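Local coordinates for protein transcriptional regulator, PadR family (Bacillus cereus, PDB 4ESB) that probably binds operator DNA through a winged helix-turn-helix fold and regulates transcription as a member of the PadR family, at residues Tyr24-Glu27 against Leu28-Leu32; Ile14-Ile17 against Ile18-Glu21. One frame throughout, in Å; residues are numbered along the deposited sequence.

Interaction 1 (Tyr24-Glu27 against Leu28-Leu32)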
# COMPACT_ATOMS: atom_id res chain seq x y z
N TYR A 24 24.38 -3.49 7.74
CA TYR A 24 24.51 -4.87 7.29
C TYR A 24 23.20 -5.62 7.51
O TYR A 24 22.29 -5.11 8.18
CB TYR A 24 25.71 -5.59 7.94
CG TYR A 24 25.75 -5.65 9.46
CD1 TYR A 24 26.12 -4.54 10.21
CD2 TYR A 24 25.47 -6.83 10.13
CE1 TYR A 24 26.18 -4.60 11.59
CE2 TYR A 24 25.53 -6.90 11.52
CZ TYR A 24 25.88 -5.78 12.24
OH TYR A 24 25.94 -5.85 13.61
N GLY A 25 23.10 -6.81 6.94
CA GLY A 25 21.85 -7.54 6.87
C GLY A 25 21.10 -7.65 8.19
O GLY A 25 19.91 -7.33 8.26
N TYR A 26 21.79 -8.10 9.23
CA TYR A 26 21.15 -8.33 10.52
C TYR A 26 20.71 -7.01 11.15
O TYR A 26 19.64 -6.92 11.76
CB TYR A 26 22.12 -9.06 11.46
CG TYR A 26 21.63 -9.13 12.88
CD1 TYR A 26 20.53 -9.92 13.22
CD2 TYR A 26 22.26 -8.42 13.89
CE1 TYR A 26 20.08 -9.99 14.52
CE2 TYR A 26 21.81 -8.48 15.20
CZ TYR A 26 20.72 -9.26 15.50
OH TYR A 26 20.27 -9.33 16.80
N GLU A 27 21.55 -6.00 11.00
CA GLU A 27 21.26 -4.66 11.49
C GLU A 27 19.99 -4.12 10.83
O GLU A 27 19.15 -3.50 11.48
CB GLU A 27 22.44 -3.74 11.18
CG GLU A 27 22.38 -2.36 11.80
CD GLU A 27 23.57 -1.51 11.41
OE1 GLU A 27 23.65 -0.35 11.87
OE2 GLU A 27 24.41 -1.99 10.63
N LEU A 28 19.85 -4.39 9.53
CA LEU A 28 18.69 -3.93 8.77
C LEU A 28 17.39 -4.53 9.28
O LEU A 28 16.44 -3.82 9.60
CB LEU A 28 18.87 -4.26 7.29
CG LEU A 28 17.67 -3.97 6.38
CD1 LEU A 28 17.30 -2.49 6.43
CD2 LEU A 28 17.96 -4.40 4.95
N SER A 29 17.35 -5.86 9.37
CA SER A 29 16.13 -6.56 9.77
C SER A 29 15.76 -6.27 11.22
O SER A 29 14.58 -6.27 11.57
CB SER A 29 16.29 -8.06 9.57
OG SER A 29 17.05 -8.63 10.61
N THR A 30 16.76 -6.03 12.05
CA THR A 30 16.50 -5.64 13.44
C THR A 30 15.76 -4.32 13.46
O THR A 30 14.75 -4.17 14.15
CB THR A 30 17.79 -5.52 14.27
OG1 THR A 30 18.39 -6.81 14.44
CG2 THR A 30 17.49 -4.93 15.65
N LYS A 31 16.26 -3.34 12.71
CA LYS A 31 15.60 -2.04 12.62
C LYS A 31 14.19 -2.18 12.07
O LYS A 31 13.26 -1.55 12.56
CB LYS A 31 16.41 -1.07 11.75
CG LYS A 31 17.70 -0.58 12.39
CD LYS A 31 18.21 0.67 11.68
CE LYS A 31 19.66 0.98 12.02
NZ LYS A 31 19.84 1.42 13.43
N LEU A 32 14.03 -3.02 11.05
CA LEU A 32 12.71 -3.25 10.46
C LEU A 32 11.76 -3.82 11.51
O LEU A 32 10.63 -3.36 11.63
CB LEU A 32 12.80 -4.20 9.26
CG LEU A 32 13.38 -3.64 7.96
CD1 LEU A 32 13.50 -4.73 6.91
CD2 LEU A 32 12.54 -2.49 7.43
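The carbonyl oxygen of Y26 is gripped by T30 twice: the backbone amide T30 N lies 3.0 Å from Y26 O, and the hydroxyl T30 OG1 donates to the same Y26 O, also at 3.0 Å. The two donors reach the oxygen from opposite faces of its carbonyl plane, so they do not compete for one approach; S29 OG adds a weak third bond to it. The T30 hydroxyl can fold back because OG1 stands beside its own backbone N (chi1 -68°). That placement also sets it over one face of the Y26 ring, offset toward the rim, with T30 OG1 3.5 Å from Y26 CZ.

These bonds belong to the first turns of helix 25-34, the second helix of the winged helix-turn-helix, and Y24 occupies its N-cap position. Y24 O takes the first backbone bond of the helix, from L28 N at 2.9 Å. The capping bond runs the other way: E27, three residues after Y24, accepts from Y24 N at 3.3 Å through OE2, the half of a capping box made by the third residue. E27 reaches back with its chain extended, and the Y24 N-H meets OE2 on the anti side, 32° out of the carboxylate plane; on the way E27 CB lies over one face of the Y24 ring. G25 O and E27 O are satisfied in turn by S29 N and K31 N. E27 OE1 stays 4.5 Å from K31 NZ, beyond a salt bridge, and it also lies close to the carboxylate of E21. Y24 OH is hydrogen-bonded to a glycerol, probably from the crystallisation liquor, and the Y24 ring makes a cation-pi contact with R71 of strand 70-76.

Interaction 2 (Ile14-Ile17 against Ile18-Glu21)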
# COMPACT_ATOMS: atom_id res chain seq x y z
N ILE A 14 12.92 -0.09 3.16
CA ILE A 14 14.30 -0.56 3.13
C ILE A 14 15.21 0.48 2.49
O ILE A 14 16.31 0.74 2.98
CB ILE A 14 14.42 -1.91 2.38
CG1 ILE A 14 13.98 -3.05 3.30
CG2 ILE A 14 15.85 -2.14 1.90
CD1 ILE A 14 14.00 -4.41 2.65
N LEU A 15 14.77 1.08 1.39
CA LEU A 15 15.54 2.13 0.74
C LEU A 15 15.69 3.33 1.67
O LEU A 15 16.76 3.92 1.76
CB LEU A 15 14.90 2.57 -0.57
CG LEU A 15 14.96 1.59 -1.75
CD1 LEU A 15 14.15 2.13 -2.92
CD2 LEU A 15 16.39 1.33 -2.17
N TYR A 16 14.61 3.69 2.36
CA TYR A 16 14.66 4.82 3.28
C TYR A 16 15.72 4.59 4.34
O TYR A 16 16.57 5.44 4.59
CB TYR A 16 13.31 5.05 3.97
CG TYR A 16 13.38 6.18 4.96
CD1 TYR A 16 13.40 7.50 4.54
CD2 TYR A 16 13.45 5.93 6.33
CE1 TYR A 16 13.47 8.54 5.45
CE2 TYR A 16 13.53 6.96 7.24
CZ TYR A 16 13.54 8.26 6.79
OH TYR A 16 13.61 9.30 7.70
N ILE A 17 15.66 3.42 4.98
CA ILE A 17 16.56 3.09 6.07
C ILE A 17 18.01 3.09 5.60
O ILE A 17 18.88 3.69 6.23
CB ILE A 17 16.21 1.73 6.69
CG1 ILE A 17 14.97 1.87 7.57
CG2 ILE A 17 17.37 1.18 7.50
CD1 ILE A 17 14.23 0.57 7.82
N ILE A 18 18.27 2.42 4.48
CA ILE A 18 19.62 2.35 3.93
C ILE A 18 20.12 3.73 3.49
O ILE A 18 21.31 4.02 3.58
CB ILE A 18 19.70 1.38 2.74
CG1 ILE A 18 19.39 -0.05 3.20
CG2 ILE A 18 21.08 1.44 2.10
CD1 ILE A 18 19.60 -1.11 2.14
N SER A 19 19.20 4.58 3.03
CA SER A 19 19.58 5.92 2.58
C SER A 19 20.07 6.76 3.76
O SER A 19 20.86 7.69 3.58
CB SER A 19 18.41 6.62 1.88
OG SER A 19 17.51 7.24 2.79
N GLN A 20 19.62 6.41 4.95
CA GLN A 20 19.93 7.18 6.15
C GLN A 20 21.14 6.65 6.89
O GLN A 20 21.81 7.39 7.61
CB GLN A 20 18.72 7.23 7.08
CG GLN A 20 17.55 8.03 6.53
CD GLN A 20 17.90 9.49 6.29
OE1 GLN A 20 18.47 10.15 7.16
NE2 GLN A 20 17.56 10.00 5.11
N GLU A 21 21.44 5.37 6.71
CA GLU A 21 22.58 4.75 7.38
C GLU A 21 23.02 3.45 6.70
O GLU A 21 22.21 2.57 6.44
CB GLU A 21 22.25 4.47 8.84
CG GLU A 21 23.41 3.89 9.63
CD GLU A 21 22.97 3.27 10.94
OE1 GLU A 21 21.77 3.34 11.26
OE2 GLU A 21 23.84 2.72 11.66
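Two successive amides converge on I17 O at the end of helix 10-20, and their directions separate their roles. E21 N, 3.1 Å from I17 O, lies in the carbonyl plane, the regular helical bond. Q20 N is equally distant from I17 O but stands 65° out of that plane, an i to i+3 bond, as in a 3-10 turn. Its own helical bond to Y16 O has become weak, consistent with the helix tightening over its last turn before E21 leaves helical backbone angles.

Y16 O keeps that weak bond and gains a shorter one from S19 OG, at 2.7 Å. With chi1 at 83°, the S19 hydroxyl sits between its backbone N and carbonyl carbon, turned back toward the preceding turn.

The first torsion of Q20, which puts CG anti to the carbonyl carbon, sets that CG over one face of the Y16 ring, 4.2 Å from the centroid and close to the ring normal, a CH-pi contact. A bend at chi2 then turns the Q20 amide to within 24° of the ring plane. I14 and I18 lie side by side, with I14 CG2 3.9 Å from I18 CD1.

Around the helix, I14 and I17 face helix 25-34, I14 and L15 pack on helix 42-54, and L15, I18 and S19 meet strand 70-76. Y16 lies against helix 78-101 of its own chain and L102 of the second subunit.

From the N terminus, interaction 2 comes first, along the last turns of helix 10-20, and it is complete before interaction 1 begins at the start of helix 25-34. Each is a local contact within its own continuous stretch: neither closes a long loop, and they are in series, neither nesting nor crossing. Their centres are 11 Å apart, and two kinds of contact join them. On the apolar side, I17 CD1 packs against L32 CD2 at 3.5 Å, and L28 meets I17 too. At the polar end, E21 makes a long, weak ion pair with K31. Together they tie the first two helices of the winged helix-turn-helix, with strand 23-24 between them in the chain.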